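Local coordinates for putative exported protein (Bordetella pertussis Tohama I, PDB 2PFY), which binds pyroglutamic acid as an extracytoplasmic solute receptor and probably delivers it to a tripartite ATP-independent periplasmic transporter, at residues 30-35 against 225-229; 89-93 against 241-245; 117-123 against 203-209. One frame throughout, in Å; residues are numbered along the deposited sequence.

Contact 1: 30-35 against 225-229; sequences ATAGAL and VRQAV
Thr-31 CG2 and the side chain of Leu-35 reach across to Val-225, Ala-228 and Val-229, joining the turn between helix 15-30 and strand 35-40 to the beginning of the long helix 223-257. Thr-31 has two different ends. Its chi1 of 65° sets OG1 between the backbone N and the carbonyl carbon and turns CG2 outward to the helix, where it lies 3.7 Å from Ala-228 CB; the Thr-31 and Val-225 side chains cross at about a right angle. Val-225 carries its CG1 anti to the backbone N (chi1 176°), and that methyl is shared: it touches Thr-31 CG2 and also lies 3.9 Å from Leu-35 CB. Leu-35 lies obliquely to Val-225 and more nearly perpendicular to Val-229, whose CG2 its CD2 meets at 3.6 Å. Phe-23 also packs on Val-229, while Val-27 and Trp-4 pack on Leu-35, so this end of the contact runs into the interior. Toward the surface the packing is of small methyls, Ala-30 CB lying 4.3 Å from Ala-228 CB, and Ala-34 CB meets Val-225 CG2. The turn has its own bracing. Helix 15-30 ends in a Schellman motif with Ala-32 at the positive-phi position, overlapping a type I' turn from Thr-31 to Ala-34; Gly-33 suits it because its backbone angles would press a CB against the preceding carbonyl. Thr-31 OG1 accepts Leu-35 N at 3.1 Å and bonds back to Val-27 O. Threonine thus serves both needs: its hydroxyl ties the turn back to the end of helix 15-30, and the join to helix 223-257 is left to apolar packing.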
ATOM      1  N   ALA A  30     -25.156   6.845   7.133  1.00 27.96           N
ATOM      2  CA  ALA A  30     -25.289   6.262   8.453  1.00 28.31           C
ATOM      3  C   ALA A  30     -25.464   7.304   9.559  1.00 29.28           C
ATOM      4  O   ALA A  30     -26.106   7.023  10.567  1.00 28.56           O
ATOM      5  CB  ALA A  30     -24.094   5.366   8.750  1.00 28.16           C
ATOM      6  N   THR A  31     -24.900   8.501   9.376  1.00 29.11           N
ATOM      7  CA  THR A  31     -25.107   9.612  10.299  1.00 29.61           C
ATOM      8  C   THR A  31     -26.244  10.570   9.879  1.00 30.39           C
ATOM      9  O   THR A  31     -26.413  11.638  10.460  1.00 30.05           O
ATOM     10  CB  THR A  31     -23.809  10.427  10.470  1.00 29.67           C
ATOM     11  OG1 THR A  31     -23.481  11.048   9.217  1.00 27.95           O
ATOM     12  CG2 THR A  31     -22.679   9.525  10.911  1.00 27.83           C
ATOM     13  N   ALA A  32     -27.001  10.203   8.855  1.00 31.02           N
ATOM     14  CA  ALA A  32     -28.094  11.034   8.389  1.00 32.19           C
ATOM     15  C   ALA A  32     -27.612  12.441   8.033  1.00 32.82           C
ATOM     16  O   ALA A  32     -28.321  13.436   8.237  1.00 32.79           O
ATOM     17  CB  ALA A  32     -29.224  11.097   9.464  1.00 32.37           C
ATOM     18  N   GLY A  33     -26.404  12.549   7.498  1.00 31.41           N
ATOM     19  CA  GLY A  33     -25.908  13.856   7.120  1.00 30.98           C
ATOM     20  C   GLY A  33     -25.100  14.621   8.158  1.00 29.91           C
ATOM     21  O   GLY A  33     -24.519  15.650   7.833  1.00 30.35           O
ATOM     22  N   ALA A  34     -25.034  14.124   9.385  1.00 28.95           N
ATOM     23  CA  ALA A  34     -24.296  14.827  10.451  1.00 28.99           C
ATOM     24  C   ALA A  34     -22.778  14.870  10.216  1.00 28.26           C
ATOM     25  O   ALA A  34     -22.118  15.774  10.716  1.00 27.80           O
ATOM     26  CB  ALA A  34     -24.608  14.233  11.848  1.00 29.60           C
ATOM     27  N   LEU A  35     -22.221  13.885   9.494  1.00 26.14           N
ATOM     28  CA  LEU A  35     -20.817  13.975   9.100  1.00 24.76           C
ATOM     29  C   LEU A  35     -20.689  13.743   7.597  1.00 25.15           C
ATOM     30  O   LEU A  35     -21.102  12.684   7.069  1.00 24.51           O
ATOM     31  CB  LEU A  35     -19.934  13.000   9.891  1.00 25.19           C
ATOM     32  CG  LEU A  35     -18.424  12.948   9.527  1.00 24.51           C
ATOM     33  CD1 LEU A  35     -17.729  14.323   9.738  1.00 19.48           C
ATOM     34  CD2 LEU A  35     -17.687  11.861  10.318  1.00 24.46           C
ATOM     35  N   VAL A 225     -21.742   9.152  16.242  1.00 26.19           N
ATOM     36  CA  VAL A 225     -21.100   9.482  14.956  1.00 25.61           C
ATOM     37  C   VAL A 225     -19.739   8.826  14.934  1.00 25.98           C
ATOM     38  O   VAL A 225     -19.380   8.189  13.921  1.00 25.73           O
ATOM     39  CB  VAL A 225     -21.047  11.031  14.697  1.00 25.83           C
ATOM     40  CG1 VAL A 225     -20.280  11.375  13.400  1.00 23.93           C
ATOM     41  CG2 VAL A 225     -22.477  11.634  14.660  1.00 23.57           C
ATOM     42  N   ARG A 226     -19.003   8.906  16.054  1.00 25.55           N
ATOM     43  CA  ARG A 226     -17.744   8.173  16.176  1.00 26.31           C
ATOM     44  C   ARG A 226     -17.932   6.698  15.841  1.00 26.48           C
ATOM     45  O   ARG A 226     -17.158   6.147  15.063  1.00 25.30           O
ATOM     46  CB  ARG A 226     -17.080   8.368  17.540  1.00 26.13           C
ATOM     47  CG  ARG A 226     -16.813   9.844  17.861  1.00 28.52           C
ATOM     48  CD  ARG A 226     -15.861  10.046  19.019  1.00 31.20           C
ATOM     49  NE  ARG A 226     -16.274   9.345  20.244  1.00 33.40           N
ATOM     50  CZ  ARG A 226     -16.979   9.899  21.231  1.00 33.80           C
ATOM     51  NH1 ARG A 226     -17.388  11.156  21.149  1.00 32.34           N
ATOM     52  NH2 ARG A 226     -17.279   9.184  22.300  1.00 32.81           N
ATOM     53  N   GLN A 227     -18.988   6.084  16.395  1.00 25.86           N
ATOM     54  CA  GLN A 227     -19.250   4.668  16.194  1.00 25.73           C
ATOM     55  C   GLN A 227     -19.648   4.411  14.753  1.00 24.95           C
ATOM     56  O   GLN A 227     -19.174   3.449  14.163  1.00 26.29           O
ATOM     57  CB  GLN A 227     -20.313   4.126  17.182  1.00 25.09           C
ATOM     58  CG  GLN A 227     -20.500   2.583  17.177  1.00 28.08           C
ATOM     59  CD  GLN A 227     -19.205   1.834  17.491  1.00 30.71           C
ATOM     60  OE1 GLN A 227     -18.653   1.991  18.552  1.00 33.73           O
ATOM     61  NE2 GLN A 227     -18.720   1.019  16.544  1.00 33.32           N
ATOM     62  N   ALA A 228     -20.466   5.283  14.173  1.00 24.00           N
ATOM     63  CA  ALA A 228     -20.791   5.144  12.769  1.00 23.98           C
ATOM     64  C   ALA A 228     -19.511   5.136  11.877  1.00 23.91           C
ATOM     65  O   ALA A 228     -19.396   4.320  10.930  1.00 22.67           O
ATOM     66  CB  ALA A 228     -21.794   6.223  12.323  1.00 23.55           C
ATOM     67  N   VAL A 229     -18.542   5.987  12.198  1.00 22.93           N
ATOM     68  CA  VAL A 229     -17.283   6.020  11.415  1.00 23.52           C
ATOM     69  C   VAL A 229     -16.539   4.692  11.522  1.00 23.97           C
ATOM     70  O   VAL A 229     -16.055   4.110  10.504  1.00 23.38           O
ATOM     71  CB  VAL A 229     -16.368   7.180  11.868  1.00 22.57           C
ATOM     72  CG1 VAL A 229     -14.928   7.076  11.214  1.00 23.23           C
ATOM     73  CG2 VAL A 229     -17.000   8.501  11.522  1.00 23.89           C
TER

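Contact 2: 89-93 against 241-245; sequences FNESE and WQTAR
Arg-245 is gripped at its guanidinium by two residues of helix 89-108. NH2 donates to Asn-90 OD1 at 2.8 Å, arriving in the carbonyl plane of the amide, and also to Glu-93 OE1 at 3.0 Å in a salt bridge that meets the oxygen nearly along its C-O axis. NH1 adds a weak bond to the same Asn-90 OD1. Both acceptors lie 22° out of the guanidinium plane, and the bonds are bent. An extended chain from CG to NE lets Arg-245 span the gap between nearly antiparallel segments whose axes come no closer than 11.9 Å. On its way it slides past Phe-89 in the opposite direction: Arg-245 CG sits over one face of the ring, 4.2 Å from the centroid, and Phe-89 CB lies over a face of the guanidinium. Glu-93 is similarly two-sided, its CG, anti to the backbone N (chi1 -168°), resting over the six-membered ring of Trp-241. Deeper in, Trp-241 CZ3 comes to the edge of the Phe-89 ring, 4.1 Å from CD1, while Phe-89 CE1 touches Ala-244 CB at 3.7 Å. The small alanine admits the ring, and the large aromatics fill the wide spacing. Pro-119, at the end of strand 112-119, packs on Trp-241, and Pro-122 of the following loop on Phe-89. The chemistry is therefore graded: charged and amide ends pair on the outside, aliphatic parts of Arg-245 and Glu-93 cover ring faces, and the rings join both helices to that strand end and loop.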
ATOM      1  N   PHE A  89      -2.843 -13.883  -0.300  1.00 25.99           N
ATOM      2  CA  PHE A  89      -3.814 -13.097   0.494  1.00 26.37           C
ATOM      3  C   PHE A  89      -4.089 -13.684   1.867  1.00 27.00           C
ATOM      4  O   PHE A  89      -4.249 -12.930   2.835  1.00 27.54           O
ATOM      5  CB  PHE A  89      -5.132 -12.883  -0.245  1.00 25.41           C
ATOM      6  CG  PHE A  89      -5.064 -11.823  -1.315  1.00 25.95           C
ATOM      7  CD1 PHE A  89      -4.933 -10.479  -0.973  1.00 24.20           C
ATOM      8  CD2 PHE A  89      -5.163 -12.176  -2.678  1.00 24.83           C
ATOM      9  CE1 PHE A  89      -4.878  -9.472  -1.981  1.00 24.95           C
ATOM     10  CE2 PHE A  89      -5.117 -11.192  -3.690  1.00 25.60           C
ATOM     11  CZ  PHE A  89      -4.980  -9.833  -3.334  1.00 24.75           C
ATOM     12  N   ASN A  90      -4.174 -15.021   1.953  1.00 27.44           N
ATOM     13  CA  ASN A  90      -4.497 -15.686   3.248  1.00 28.54           C
ATOM     14  C   ASN A  90      -3.397 -15.431   4.268  1.00 27.84           C
ATOM     15  O   ASN A  90      -3.673 -15.066   5.402  1.00 28.21           O
ATOM     16  CB  ASN A  90      -4.737 -17.203   3.071  1.00 29.15           C
ATOM     17  CG  ASN A  90      -6.139 -17.526   2.524  1.00 31.14           C
ATOM     18  OD1 ASN A  90      -6.953 -16.636   2.229  1.00 32.95           O
ATOM     19  ND2 ASN A  90      -6.413 -18.818   2.374  1.00 33.75           N
ATOM     20  N   GLU A  91      -2.143 -15.558   3.844  1.00 28.16           N
ATOM     21  CA  GLU A  91      -1.017 -15.180   4.724  1.00 29.34           C
ATOM     22  C   GLU A  91      -1.053 -13.685   5.064  1.00 28.41           C
ATOM     23  O   GLU A  91      -0.818 -13.318   6.214  1.00 27.48           O
ATOM     24  CB  GLU A  91       0.333 -15.507   4.091  1.00 29.17           C
ATOM     25  CG  GLU A  91       0.662 -16.970   4.018  1.00 34.35           C
ATOM     26  CD  GLU A  91       1.913 -17.206   3.193  1.00 39.29           C
ATOM     27  OE1 GLU A  91       1.906 -16.921   1.973  1.00 40.80           O
ATOM     28  OE2 GLU A  91       2.911 -17.658   3.775  1.00 43.63           O
ATOM     29  N   SER A  92      -1.289 -12.832   4.048  1.00 27.99           N
ATOM     30  CA  SER A  92      -1.347 -11.372   4.246  1.00 27.44           C
ATOM     31  C   SER A  92      -2.370 -11.007   5.321  1.00 27.68           C
ATOM     32  O   SER A  92      -2.107 -10.161   6.191  1.00 27.57           O
ATOM     33  CB  SER A  92      -1.670 -10.646   2.917  1.00 27.35           C
ATOM     34  OG  SER A  92      -1.490  -9.233   3.026  1.00 23.88           O
ATOM     35  N   GLU A  93      -3.523 -11.656   5.238  1.00 28.37           N
ATOM     36  CA  GLU A  93      -4.647 -11.423   6.127  1.00 30.45           C
ATOM     37  C   GLU A  93      -4.315 -11.783   7.584  1.00 30.51           C
ATOM     38  O   GLU A  93      -4.683 -11.058   8.495  1.00 30.01           O
ATOM     39  CB  GLU A  93      -5.889 -12.159   5.649  1.00 30.52           C
ATOM     40  CG  GLU A  93      -7.144 -11.696   6.395  1.00 34.16           C
ATOM     41  CD  GLU A  93      -8.402 -12.452   6.044  1.00 38.10           C
ATOM     42  OE1 GLU A  93      -8.436 -13.188   5.029  1.00 40.77           O
ATOM     43  OE2 GLU A  93      -9.382 -12.293   6.806  1.00 39.57           O
ATOM     44  N   TRP A 241     -10.656  -6.052   1.293  1.00 21.07           N
ATOM     45  CA  TRP A 241     -10.142  -7.403   1.154  1.00 22.66           C
ATOM     46  C   TRP A 241     -10.865  -8.236   0.081  1.00 23.10           C
ATOM     47  O   TRP A 241     -10.204  -8.934  -0.688  1.00 23.29           O
ATOM     48  CB  TRP A 241     -10.126  -8.145   2.517  1.00 22.17           C
ATOM     49  CG  TRP A 241      -8.955  -7.702   3.333  1.00 22.73           C
ATOM     50  CD1 TRP A 241      -8.873  -6.575   4.148  1.00 23.23           C
ATOM     51  CD2 TRP A 241      -7.671  -8.304   3.356  1.00 22.68           C
ATOM     52  NE1 TRP A 241      -7.617  -6.479   4.674  1.00 22.88           N
ATOM     53  CE2 TRP A 241      -6.853  -7.518   4.201  1.00 21.58           C
ATOM     54  CE3 TRP A 241      -7.114  -9.444   2.733  1.00 23.08           C
ATOM     55  CZ2 TRP A 241      -5.515  -7.854   4.471  1.00 23.33           C
ATOM     56  CZ3 TRP A 241      -5.776  -9.768   2.999  1.00 23.01           C
ATOM     57  CH2 TRP A 241      -4.996  -8.977   3.850  1.00 22.71           C
ATOM     58  N   GLN A 242     -12.197  -8.202   0.050  1.00 23.41           N
ATOM     59  CA  GLN A 242     -12.953  -8.948  -0.993  1.00 25.27           C
ATOM     60  C   GLN A 242     -12.605  -8.445  -2.430  1.00 23.79           C
ATOM     61  O   GLN A 242     -12.465  -9.220  -3.389  1.00 22.21           O
ATOM     62  CB  GLN A 242     -14.461  -8.780  -0.791  1.00 25.26           C
ATOM     63  CG  GLN A 242     -15.042  -9.374   0.495  1.00 29.77           C
ATOM     64  CD  GLN A 242     -16.531  -8.985   0.724  1.00 30.24           C
ATOM     65  OE1 GLN A 242     -17.089  -8.102   0.036  1.00 38.58           O
ATOM     66  NE2 GLN A 242     -17.170  -9.659   1.680  1.00 34.26           N
ATOM     67  N   THR A 243     -12.506  -7.138  -2.577  1.00 21.72           N
ATOM     68  CA  THR A 243     -12.236  -6.553  -3.901  1.00 21.87           C
ATOM     69  C   THR A 243     -10.847  -6.934  -4.412  1.00 21.55           C
ATOM     70  O   THR A 243     -10.703  -7.329  -5.571  1.00 21.96           O
ATOM     71  CB  THR A 243     -12.402  -5.008  -3.850  1.00 21.46           C
ATOM     72  OG1 THR A 243     -13.756  -4.731  -3.492  1.00 21.92           O
ATOM     73  CG2 THR A 243     -12.123  -4.377  -5.219  1.00 19.61           C
ATOM     74  N   ALA A 244      -9.838  -6.818  -3.547  1.00 21.99           N
ATOM     75  CA  ALA A 244      -8.465  -7.181  -3.914  1.00 22.94           C
ATOM     76  C   ALA A 244      -8.407  -8.627  -4.383  1.00 23.75           C
ATOM     77  O   ALA A 244      -7.878  -8.921  -5.486  1.00 24.65           O
ATOM     78  CB  ALA A 244      -7.501  -6.941  -2.746  1.00 23.00           C
ATOM     79  N   ARG A 245      -8.965  -9.534  -3.579  1.00 23.55           N
ATOM     80  CA  ARG A 245      -9.068 -10.942  -3.980  1.00 24.12           C
ATOM     81  C   ARG A 245      -9.830 -11.112  -5.292  1.00 23.73           C
ATOM     82  O   ARG A 245      -9.390 -11.844  -6.185  1.00 24.84           O
ATOM     83  CB  ARG A 245      -9.771 -11.783  -2.893  1.00 24.46           C
ATOM     84  CG  ARG A 245      -8.954 -12.024  -1.632  1.00 24.99           C
ATOM     85  CD  ARG A 245      -9.792 -12.823  -0.647  1.00 31.28           C
ATOM     86  NE  ARG A 245      -9.123 -12.928   0.668  1.00 34.61           N
ATOM     87  CZ  ARG A 245      -8.245 -13.866   0.965  1.00 35.85           C
ATOM     88  NH1 ARG A 245      -7.947 -14.794   0.035  1.00 38.06           N
ATOM     89  NH2 ARG A 245      -7.673 -13.884   2.182  1.00 33.74           N
TER

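Contact 3: 117-123 against 203-209; sequences GSPWPPQ and QAFIPQS. With PCA (pyroglutamic acid), chain E.
Strand 112-119 meets strand 208-214 as an antiparallel pair that carries on into irregular chain. Ser-118 and Ser-209 form a hydrogen-bonded pair, Ser-118 N to Ser-209 O at 2.9 Å and Ser-209 N to Ser-118 O at 2.8 Å. Pro-119 and Gln-208 follow as a non-hydrogen-bonded pair, a place where proline's missing N-H costs no bond across to this strand. Past the strand ends Trp-120 N still bonds to Pro-207 O, and after two more prolines the chains rejoin, Gln-123 N donating to Phe-205 O at 3.0 Å and Ala-204 N to Gln-123 O at 2.9 Å.

Trp-120 lays one face of its indole against pyroglutamic acid, whose CD stands 3.3 Å above the ring plane, while Pro-207 O borders the ring's edge. Pro-207 itself touches the ligand through CG, 3.7 Å from the ligand's CG. Gln-123 bends at chi2 (-68°), bringing its amide beside the ligand's ring carbonyl; behind it, Gln-123 CG rests over a face of Phe-205, 3.7 Å from the centroid. Farther out Pro-122 lies alongside Gln-203 and Ile-206. Ser-209 OG is hydrogen-bonded to Glu-64, which ties the strand to its neighbour 62-66.

The two paired chains thus build part of the binding pocket. A flat indole and a rigid proline suit the ligand's small lactam ring, and the backbone bonds hold them in register, while Arg-48, Arg-143, Thr-165, Thr-182, Ser-183 and Thr-186 supply hydrogen bonds to the ligand.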
ATOM      1  N   GLY A 117      -8.186  -0.651   7.214  1.00 19.84           N
ATOM      2  CA  GLY A 117      -7.162  -1.049   6.249  1.00 19.65           C
ATOM      3  C   GLY A 117      -7.758  -1.747   5.033  1.00 20.30           C
ATOM      4  O   GLY A 117      -8.893  -2.243   5.066  1.00 20.78           O
ATOM      5  N   SER A 118      -7.005  -1.765   3.931  1.00 19.78           N
ATOM      6  CA  SER A 118      -7.354  -2.607   2.783  1.00 18.57           C
ATOM      7  C   SER A 118      -6.071  -2.886   2.058  1.00 19.05           C
ATOM      8  O   SER A 118      -5.143  -2.074   2.108  1.00 18.80           O
ATOM      9  CB  SER A 118      -8.353  -1.924   1.840  1.00 17.64           C
ATOM     10  OG  SER A 118      -9.629  -1.855   2.438  1.00 19.68           O
ATOM     11  N   PRO A 119      -5.987  -4.074   1.429  1.00 19.45           N
ATOM     12  CA  PRO A 119      -4.738  -4.436   0.766  1.00 18.82           C
ATOM     13  C   PRO A 119      -4.706  -4.005  -0.711  1.00 18.22           C
ATOM     14  O   PRO A 119      -5.737  -3.945  -1.382  1.00 18.27           O
ATOM     15  CB  PRO A 119      -4.746  -5.979   0.875  1.00 18.85           C
ATOM     16  CG  PRO A 119      -6.229  -6.328   0.703  1.00 19.50           C
ATOM     17  CD  PRO A 119      -6.968  -5.189   1.416  1.00 18.70           C
ATOM     18  N   TRP A 120      -3.523  -3.671  -1.178  1.00 17.90           N
ATOM     19  CA  TRP A 120      -3.202  -3.705  -2.603  1.00 18.23           C
ATOM     20  C   TRP A 120      -3.135  -5.188  -3.033  1.00 18.60           C
ATOM     21  O   TRP A 120      -3.072  -6.087  -2.186  1.00 18.58           O
ATOM     22  CB  TRP A 120      -1.816  -3.070  -2.813  1.00 17.58           C
ATOM     23  CG  TRP A 120      -1.832  -1.592  -2.706  1.00 17.12           C
ATOM     24  CD1 TRP A 120      -1.576  -0.818  -1.586  1.00 16.57           C
ATOM     25  CD2 TRP A 120      -2.104  -0.691  -3.772  1.00 17.00           C
ATOM     26  NE1 TRP A 120      -1.661   0.513  -1.913  1.00 16.14           N
ATOM     27  CE2 TRP A 120      -1.979   0.621  -3.252  1.00 18.33           C
ATOM     28  CE3 TRP A 120      -2.441  -0.864  -5.134  1.00 16.15           C
ATOM     29  CZ2 TRP A 120      -2.167   1.757  -4.044  1.00 18.18           C
ATOM     30  CZ3 TRP A 120      -2.641   0.275  -5.924  1.00 15.84           C
ATOM     31  CH2 TRP A 120      -2.496   1.566  -5.372  1.00 17.99           C
ATOM     32  N   PRO A 121      -3.166  -5.447  -4.356  1.00 18.49           N
ATOM     33  CA  PRO A 121      -2.864  -6.789  -4.825  1.00 19.52           C
ATOM     34  C   PRO A 121      -1.359  -7.086  -4.673  1.00 20.12           C
ATOM     35  O   PRO A 121      -0.572  -6.187  -4.337  1.00 20.64           O
ATOM     36  CB  PRO A 121      -3.318  -6.770  -6.315  1.00 18.38           C
ATOM     37  CG  PRO A 121      -4.191  -5.490  -6.456  1.00 16.98           C
ATOM     38  CD  PRO A 121      -3.531  -4.545  -5.462  1.00 17.99           C
ATOM     39  N   PRO A 122      -0.963  -8.358  -4.863  1.00 20.21           N
ATOM     40  CA  PRO A 122       0.441  -8.741  -4.750  1.00 20.32           C
ATOM     41  C   PRO A 122       1.347  -7.991  -5.728  1.00 20.62           C
ATOM     42  O   PRO A 122       0.893  -7.600  -6.823  1.00 20.48           O
ATOM     43  CB  PRO A 122       0.421 -10.233  -5.087  1.00 20.09           C
ATOM     44  CG  PRO A 122      -0.983 -10.679  -4.713  1.00 20.21           C
ATOM     45  CD  PRO A 122      -1.837  -9.510  -5.150  1.00 20.15           C
ATOM     46  N   GLN A 123       2.614  -7.777  -5.350  1.00 20.18           N
ATOM     47  CA  GLN A 123       3.497  -6.920  -6.148  1.00 20.95           C
ATOM     48  C   GLN A 123       4.260  -7.746  -7.186  1.00 22.17           C
ATOM     49  O   GLN A 123       4.958  -8.694  -6.833  1.00 23.31           O
ATOM     50  CB  GLN A 123       4.507  -6.193  -5.246  1.00 19.89           C
ATOM     51  CG  GLN A 123       3.859  -5.406  -4.077  1.00 20.16           C
ATOM     52  CD  GLN A 123       3.057  -4.206  -4.573  1.00 18.23           C
ATOM     53  OE1 GLN A 123       1.823  -4.237  -4.661  1.00 20.59           O
ATOM     54  NE2 GLN A 123       3.753  -3.177  -4.935  1.00 17.32           N
ATOM     55  N   GLN A 203       4.388 -11.800  -6.923  1.00 25.40           N
ATOM     56  CA  GLN A 203       3.799 -11.751  -5.581  1.00 24.80           C
ATOM     57  C   GLN A 203       4.865 -11.517  -4.503  1.00 23.92           C
ATOM     58  O   GLN A 203       4.922 -12.259  -3.510  1.00 25.12           O
ATOM     59  CB  GLN A 203       3.018 -13.052  -5.276  1.00 25.23           C
ATOM     60  CG  GLN A 203       1.832 -13.319  -6.214  1.00 26.25           C
ATOM     61  CD  GLN A 203       1.001 -14.532  -5.811  1.00 26.77           C
ATOM     62  OE1 GLN A 203       0.602 -14.697  -4.631  1.00 30.76           O
ATOM     63  NE2 GLN A 203       0.718 -15.384  -6.789  1.00 26.87           N
ATOM     64  N   ALA A 204       5.719 -10.515  -4.676  1.00 22.89           N
ATOM     65  CA  ALA A 204       6.813 -10.307  -3.716  1.00 22.82           C
ATOM     66  C   ALA A 204       6.278 -10.056  -2.284  1.00 22.74           C
ATOM     67  O   ALA A 204       6.802 -10.592  -1.290  1.00 22.13           O
ATOM     68  CB  ALA A 204       7.711  -9.179  -4.154  1.00 22.98           C
ATOM     69  N   PHE A 205       5.220  -9.251  -2.197  1.00 22.71           N
ATOM     70  CA  PHE A 205       4.529  -8.999  -0.956  1.00 21.71           C
ATOM     71  C   PHE A 205       3.174  -8.363  -1.231  1.00 22.59           C
ATOM     72  O   PHE A 205       2.797  -8.082  -2.390  1.00 22.29           O
ATOM     73  CB  PHE A 205       5.385  -8.118  -0.002  1.00 22.01           C
ATOM     74  CG  PHE A 205       5.809  -6.812  -0.592  1.00 22.88           C
ATOM     75  CD1 PHE A 205       5.018  -5.653  -0.428  1.00 21.52           C
ATOM     76  CD2 PHE A 205       6.961  -6.734  -1.368  1.00 22.42           C
ATOM     77  CE1 PHE A 205       5.397  -4.431  -0.989  1.00 20.45           C
ATOM     78  CE2 PHE A 205       7.344  -5.491  -1.967  1.00 24.12           C
ATOM     79  CZ  PHE A 205       6.579  -4.356  -1.763  1.00 20.30           C
ATOM     80  N   ILE A 206       2.397  -8.190  -0.175  1.00 22.56           N
ATOM     81  CA  ILE A 206       1.131  -7.525  -0.364  1.00 23.17           C
ATOM     82  C   ILE A 206       0.982  -6.340   0.635  1.00 21.97           C
ATOM     83  O   ILE A 206       0.652  -6.546   1.823  1.00 21.44           O
ATOM     84  CB  ILE A 206      -0.132  -8.502  -0.580  1.00 24.90           C
ATOM     85  CG1 ILE A 206      -1.216  -8.314   0.435  1.00 25.98           C
ATOM     86  CG2 ILE A 206       0.158  -9.989  -0.968  1.00 22.09           C
ATOM     87  CD1 ILE A 206      -2.000  -7.189   0.114  1.00 33.90           C
ATOM     88  N   PRO A 207       1.271  -5.108   0.145  1.00 20.77           N
ATOM     89  CA  PRO A 207       1.347  -3.972   1.057  1.00 19.74           C
ATOM     90  C   PRO A 207      -0.060  -3.473   1.348  1.00 19.58           C
ATOM     91  O   PRO A 207      -0.959  -3.566   0.497  1.00 19.27           O
ATOM     92  CB  PRO A 207       2.205  -2.956   0.293  1.00 19.43           C
ATOM     93  CG  PRO A 207       1.843  -3.249  -1.229  1.00 19.29           C
ATOM     94  CD  PRO A 207       1.527  -4.732  -1.271  1.00 20.18           C
ATOM     95  N   GLN A 208      -0.270  -3.031   2.577  1.00 19.19           N
ATOM     96  CA  GLN A 208      -1.573  -2.533   3.008  1.00 19.13           C
ATOM     97  C   GLN A 208      -1.658  -1.037   2.825  1.00 19.17           C
ATOM     98  O   GLN A 208      -0.663  -0.330   2.835  1.00 18.66           O
ATOM     99  CB  GLN A 208      -1.810  -2.830   4.475  1.00 18.30           C
ATOM    100  CG  GLN A 208      -1.702  -4.303   4.852  1.00 20.24           C
ATOM    101  CD  GLN A 208      -2.689  -5.194   4.121  1.00 20.80           C
ATOM    102  OE1 GLN A 208      -3.827  -4.833   3.895  1.00 21.70           O
ATOM    103  NE2 GLN A 208      -2.255  -6.383   3.788  1.00 24.42           N
ATOM    104  N   SER A 209      -2.886  -0.569   2.683  1.00 19.93           N
ATOM    105  CA  SER A 209      -3.176   0.847   2.709  1.00 19.65           C
ATOM    106  C   SER A 209      -4.099   1.076   3.912  1.00 19.59           C
ATOM    107  O   SER A 209      -4.893   0.199   4.257  1.00 19.91           O
ATOM    108  CB  SER A 209      -3.828   1.170   1.372  1.00 20.71           C
ATOM    109  OG  SER A 209      -4.935   1.995   1.523  1.00 26.56           O
TER
HETATM  110  N   PCA E 302       0.690   0.453  -5.840  1.00 22.63           N
HETATM  111  CA  PCA E 302       1.311   1.477  -4.967  1.00 23.48           C
HETATM  112  CB  PCA E 302       1.881   0.814  -3.737  1.00 22.44           C
HETATM  113  CG  PCA E 302       1.663  -0.658  -3.917  1.00 23.29           C
HETATM  114  CD  PCA E 302       0.910  -0.795  -5.198  1.00 20.74           C
HETATM  115  OE  PCA E 302       0.477  -1.858  -5.631  1.00 22.48           O
HETATM  116  C   PCA E 302       2.403   2.215  -5.717  1.00 24.18           C
HETATM  117  O   PCA E 302       2.916   3.267  -5.318  1.00 24.73           O
HETATM  118  OXT PCA E 302       2.793   1.743  -6.769  1.00 25.49           O

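Overall arrangement
Contacts 1 and 2 both use helix 223-257, at places whose centres are 28 Å apart, and neither touches the other. Contact 1, far from the chain centre, is partly buried and wholly apolar between its segments; contact 2 is also partly buried but carries charged ends on its outer side, over aromatic packing. Contact 3 is the buried one, near the middle of the chain, where backbone hydrogen bonds dominate and part of the ligand pocket is formed. Contacts 2 and 3 adjoin, with centres about 8 Å apart: Ser-92 packs on Gln-208, and Trp-241 on Pro-119, so the helix pair backs the strand ends from which the pocket loops run. Along the chain, contact 3 is nested inside the loops closed by both others.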